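Local coordinates for protein fluoride-specific ion channel FluC (Bordetella pertussis, PDB 5NKQ) that conducts fluoride, but not chloride, across the inner membrane through two pores, lowering the fluoride concentration in the cell and so its toxicity, at residues G46-L49 with I50-V54; L120-V123 with R124-R128. One frame throughout, in Å; residues are numbered along the deposited sequence.

How the contacts relate
Contact 1 (residues 46-54) comes first along the chain, in the middle of transmembrane helix 37-59; contact 2 (residues 120-128) ends the protein, at the close of transmembrane helix 98-126. Their centres lie about 12 Å apart, and the two helices pack against each other there. Tyr48 OH and Thr122 OG1, 3.1 Å apart, form a probable hydrogen bond between them, while Val52 meets Val123 and Val54 meets Leu120. The polar pair and the branched aliphatic side chains thus join one helix to the other. Contact 1 begins beside the fluoride pathway, at Gly47, whereas contact 2 lies at the surface, at the C-terminal end of helix 98-126, away from the pocket.

Contact 1. Residues G46-L49 with I50-V54; sequences GGYL and IGVMV
Tyr48 and Val52 lie one helical turn apart, and the valine sits over a face of the phenol ring. From CB, the tyrosine side chain runs with CG anti to the backbone N (chi1 178°), which sends the ring outward from the helix, where Val52 CG2 can lie over its face. This methyl is displaced toward CE2 (3.7 Å), with CD2 and CZ each 4.0 Å from it; it stands 28° off the ring normal, a CH-pi contact. At the tip, OH has its probable hydrogen-bond partner in Thr122, so a long amphipathic residue suits this place: its ring packs among aliphatic groups while its hydroxyl reaches a polar one.

The backbone bonds beneath are those of an alpha helix. Val52 N bonds to Tyr48 O at 3.0 Å and Met53 N to Leu49 O at 2.8 Å, but Gly51 N to Gly47 O is weak at 3.4 Å. Gly47 O also accepts a hydrogen bond from Thr116 of helix 98-126. Leu49, Ile50 and Met53 present flexible or branched apolar chains to helix 65-79. Gly47, lacking a side chain, lines a fluoride pocket with Asn43, Thr80 and Ser112, on one of the transmembrane helices that line the pore of the Fluc fold.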
# COMPACT_ATOMS: atom_id res chain seq x y z
N GLY A 46 -1.76 9.90 -2.06
CA GLY A 46 -2.31 9.38 -0.83
C GLY A 46 -1.38 9.57 0.36
O GLY A 46 -1.84 9.80 1.48
N GLY A 47 -0.07 9.46 0.12
CA GLY A 47 0.88 9.71 1.19
C GLY A 47 0.85 11.16 1.66
O GLY A 47 0.95 11.44 2.86
N TYR A 48 0.72 12.09 0.72
CA TYR A 48 0.62 13.50 1.09
C TYR A 48 -0.69 13.79 1.81
O TYR A 48 -0.72 14.54 2.79
CB TYR A 48 0.76 14.38 -0.15
CG TYR A 48 0.63 15.86 0.11
CD1 TYR A 48 1.70 16.60 0.58
CD2 TYR A 48 -0.57 16.53 -0.12
CE1 TYR A 48 1.59 17.96 0.82
CE2 TYR A 48 -0.70 17.88 0.11
CZ TYR A 48 0.38 18.59 0.59
OH TYR A 48 0.27 19.94 0.83
N LEU A 49 -1.79 13.20 1.34
CA LEU A 49 -3.10 13.53 1.90
C LEU A 49 -3.28 12.96 3.30
O LEU A 49 -4.04 13.52 4.10
CB LEU A 49 -4.21 13.03 0.97
CG LEU A 49 -4.38 13.81 -0.33
CD1 LEU A 49 -5.50 13.22 -1.18
CD2 LEU A 49 -4.65 15.28 -0.03
N ILE A 50 -2.61 11.85 3.62
CA ILE A 50 -2.73 11.33 4.98
C ILE A 50 -1.89 12.16 5.94
O ILE A 50 -2.22 12.27 7.13
CB ILE A 50 -2.36 9.84 5.04
CG1 ILE A 50 -2.80 9.24 6.38
CG2 ILE A 50 -0.87 9.63 4.82
CD1 ILE A 50 -2.65 7.74 6.46
N GLY A 51 -0.80 12.77 5.46
CA GLY A 51 -0.11 13.75 6.27
C GLY A 51 -0.96 14.98 6.52
O GLY A 51 -0.94 15.56 7.61
N VAL A 52 -1.74 15.38 5.52
CA VAL A 52 -2.70 16.47 5.70
C VAL A 52 -3.77 16.07 6.70
O VAL A 52 -4.12 16.83 7.61
CB VAL A 52 -3.31 16.88 4.35
CG1 VAL A 52 -4.46 17.86 4.55
CG2 VAL A 52 -2.24 17.47 3.44
N MET A 53 -4.31 14.85 6.55
CA MET A 53 -5.40 14.41 7.41
C MET A 53 -4.94 14.24 8.86
O MET A 53 -5.63 14.67 9.79
CB MET A 53 -6.00 13.12 6.88
CG MET A 53 -6.88 13.30 5.66
SD MET A 53 -8.18 14.53 5.92
CE MET A 53 -9.03 13.83 7.33
N VAL A 54 -3.78 13.61 9.06
CA VAL A 54 -3.27 13.41 10.42
C VAL A 54 -3.09 14.75 11.12
O VAL A 54 -3.41 14.89 12.31
CB VAL A 54 -1.96 12.61 10.39
CG1 VAL A 54 -1.21 12.74 11.71
CG2 VAL A 54 -2.25 11.14 10.09

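Contact 2. Residues L120-V123 with R124-R128; sequences LATV and RLLLR
The side chains of Leu120 and Arg124 extend together from neighbouring turns at the end of transmembrane helix 98-126 in the Fluc fold. The tight part is the inner side. Val123 is buried, its compact branched side chain packed on Ala55 and Leu56 of helix 37-59, and Leu120 touches Val90 of the second subunit. Thr122 suits a helix in an apolar setting because its OG1 finds a partner one turn back, Leu118 O.

Backbone bonds hold these turns: Arg124 N to Leu120 O is 3.1 Å and fairly straight at 164°, whereas Leu125 N reaches Ala121 O from above the carbonyl plane.

Toward the C-terminus the contact loosens: Leu127 CD1 lies 4.1 Å from Val123 CG1. Leu125, Leu126 and Leu127 are exposed, consistent with contact with lipid at the end of a transmembrane helix. Arginine fits this border, since its long chain can pass a backbone carbonyl and lay its flat end on an apolar neighbour while staying exposed. Extended from CG to NE, Arg124 passes Leu120 O, 3.2 Å from CG. Leu120 CB then lies 3.9 Å above the guanidinium plane, displaced toward the rim of the group, and Leu120 CD2 is 3.9 Å from Arg124 NH2.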
# COMPACT_ATOMS: atom_id res chain seq x y z
N LEU A 120 2.15 16.79 6.63
CA LEU A 120 2.12 17.25 8.01
C LEU A 120 2.60 18.69 8.13
O LEU A 120 1.99 19.50 8.84
CB LEU A 120 2.98 16.33 8.88
CG LEU A 120 2.52 14.88 9.04
CD1 LEU A 120 3.64 14.03 9.62
CD2 LEU A 120 1.28 14.81 9.92
N ALA A 121 3.68 19.03 7.42
CA ALA A 121 4.24 20.37 7.53
C ALA A 121 3.36 21.41 6.86
O ALA A 121 3.36 22.58 7.27
CB ALA A 121 5.65 20.40 6.93
N THR A 122 2.60 21.02 5.83
CA THR A 122 1.75 21.98 5.13
C THR A 122 0.63 22.48 6.04
O THR A 122 0.38 23.69 6.11
CB THR A 122 1.17 21.34 3.87
OG1 THR A 122 2.23 20.94 3.00
CG2 THR A 122 0.27 22.33 3.14
N VAL A 123 -0.05 21.57 6.74
CA VAL A 123 -1.15 21.98 7.60
C VAL A 123 -0.63 22.69 8.84
O VAL A 123 -1.18 23.72 9.26
CB VAL A 123 -2.02 20.76 7.96
CG1 VAL A 123 -3.07 21.14 8.99
CG2 VAL A 123 -2.66 20.18 6.72
N ARG A 124 0.44 22.16 9.45
CA ARG A 124 1.00 22.80 10.64
C ARG A 124 1.53 24.19 10.34
O ARG A 124 1.54 25.05 11.22
CB ARG A 124 2.10 21.91 11.23
CG ARG A 124 1.58 20.61 11.83
CD ARG A 124 2.70 19.62 12.07
NE ARG A 124 2.20 18.38 12.68
CZ ARG A 124 2.94 17.29 12.86
NH1 ARG A 124 4.21 17.27 12.49
NH2 ARG A 124 2.40 16.22 13.42
N LEU A 125 1.96 24.43 9.10
CA LEU A 125 2.37 25.78 8.71
C LEU A 125 1.17 26.71 8.60
O LEU A 125 1.23 27.86 9.03
CB LEU A 125 3.15 25.72 7.40
CG LEU A 125 3.76 26.98 6.76
CD1 LEU A 125 2.77 27.67 5.83
CD2 LEU A 125 4.27 27.95 7.82
N LEU A 126 0.07 26.22 8.03
CA LEU A 126 -1.13 27.03 7.86
C LEU A 126 -1.88 27.26 9.16
O LEU A 126 -2.83 28.05 9.17
CB LEU A 126 -2.06 26.38 6.84
CG LEU A 126 -1.54 26.31 5.40
CD1 LEU A 126 -2.40 25.37 4.56
CD2 LEU A 126 -1.51 27.70 4.78
N LEU A 127 -1.49 26.60 10.25
CA LEU A 127 -2.14 26.78 11.54
C LEU A 127 -1.48 27.84 12.41
O LEU A 127 -2.08 28.27 13.40
CB LEU A 127 -2.18 25.45 12.30
CG LEU A 127 -3.13 24.38 11.76
CD1 LEU A 127 -2.98 23.09 12.55
CD2 LEU A 127 -4.56 24.87 11.79
N ARG A 128 -0.27 28.27 12.07
CA ARG A 128 0.44 29.26 12.87
C ARG A 128 -0.16 30.65 12.66
O ARG A 128 -1.01 30.85 11.80
CB ARG A 128 1.93 29.27 12.53
CG ARG A 128 2.59 27.91 12.62
CD ARG A 128 4.10 28.05 12.72
NE ARG A 128 4.52 28.57 14.02
CZ ARG A 128 5.74 29.02 14.29
NH1 ARG A 128 6.67 29.01 13.36
NH2 ARG A 128 6.02 29.47 15.50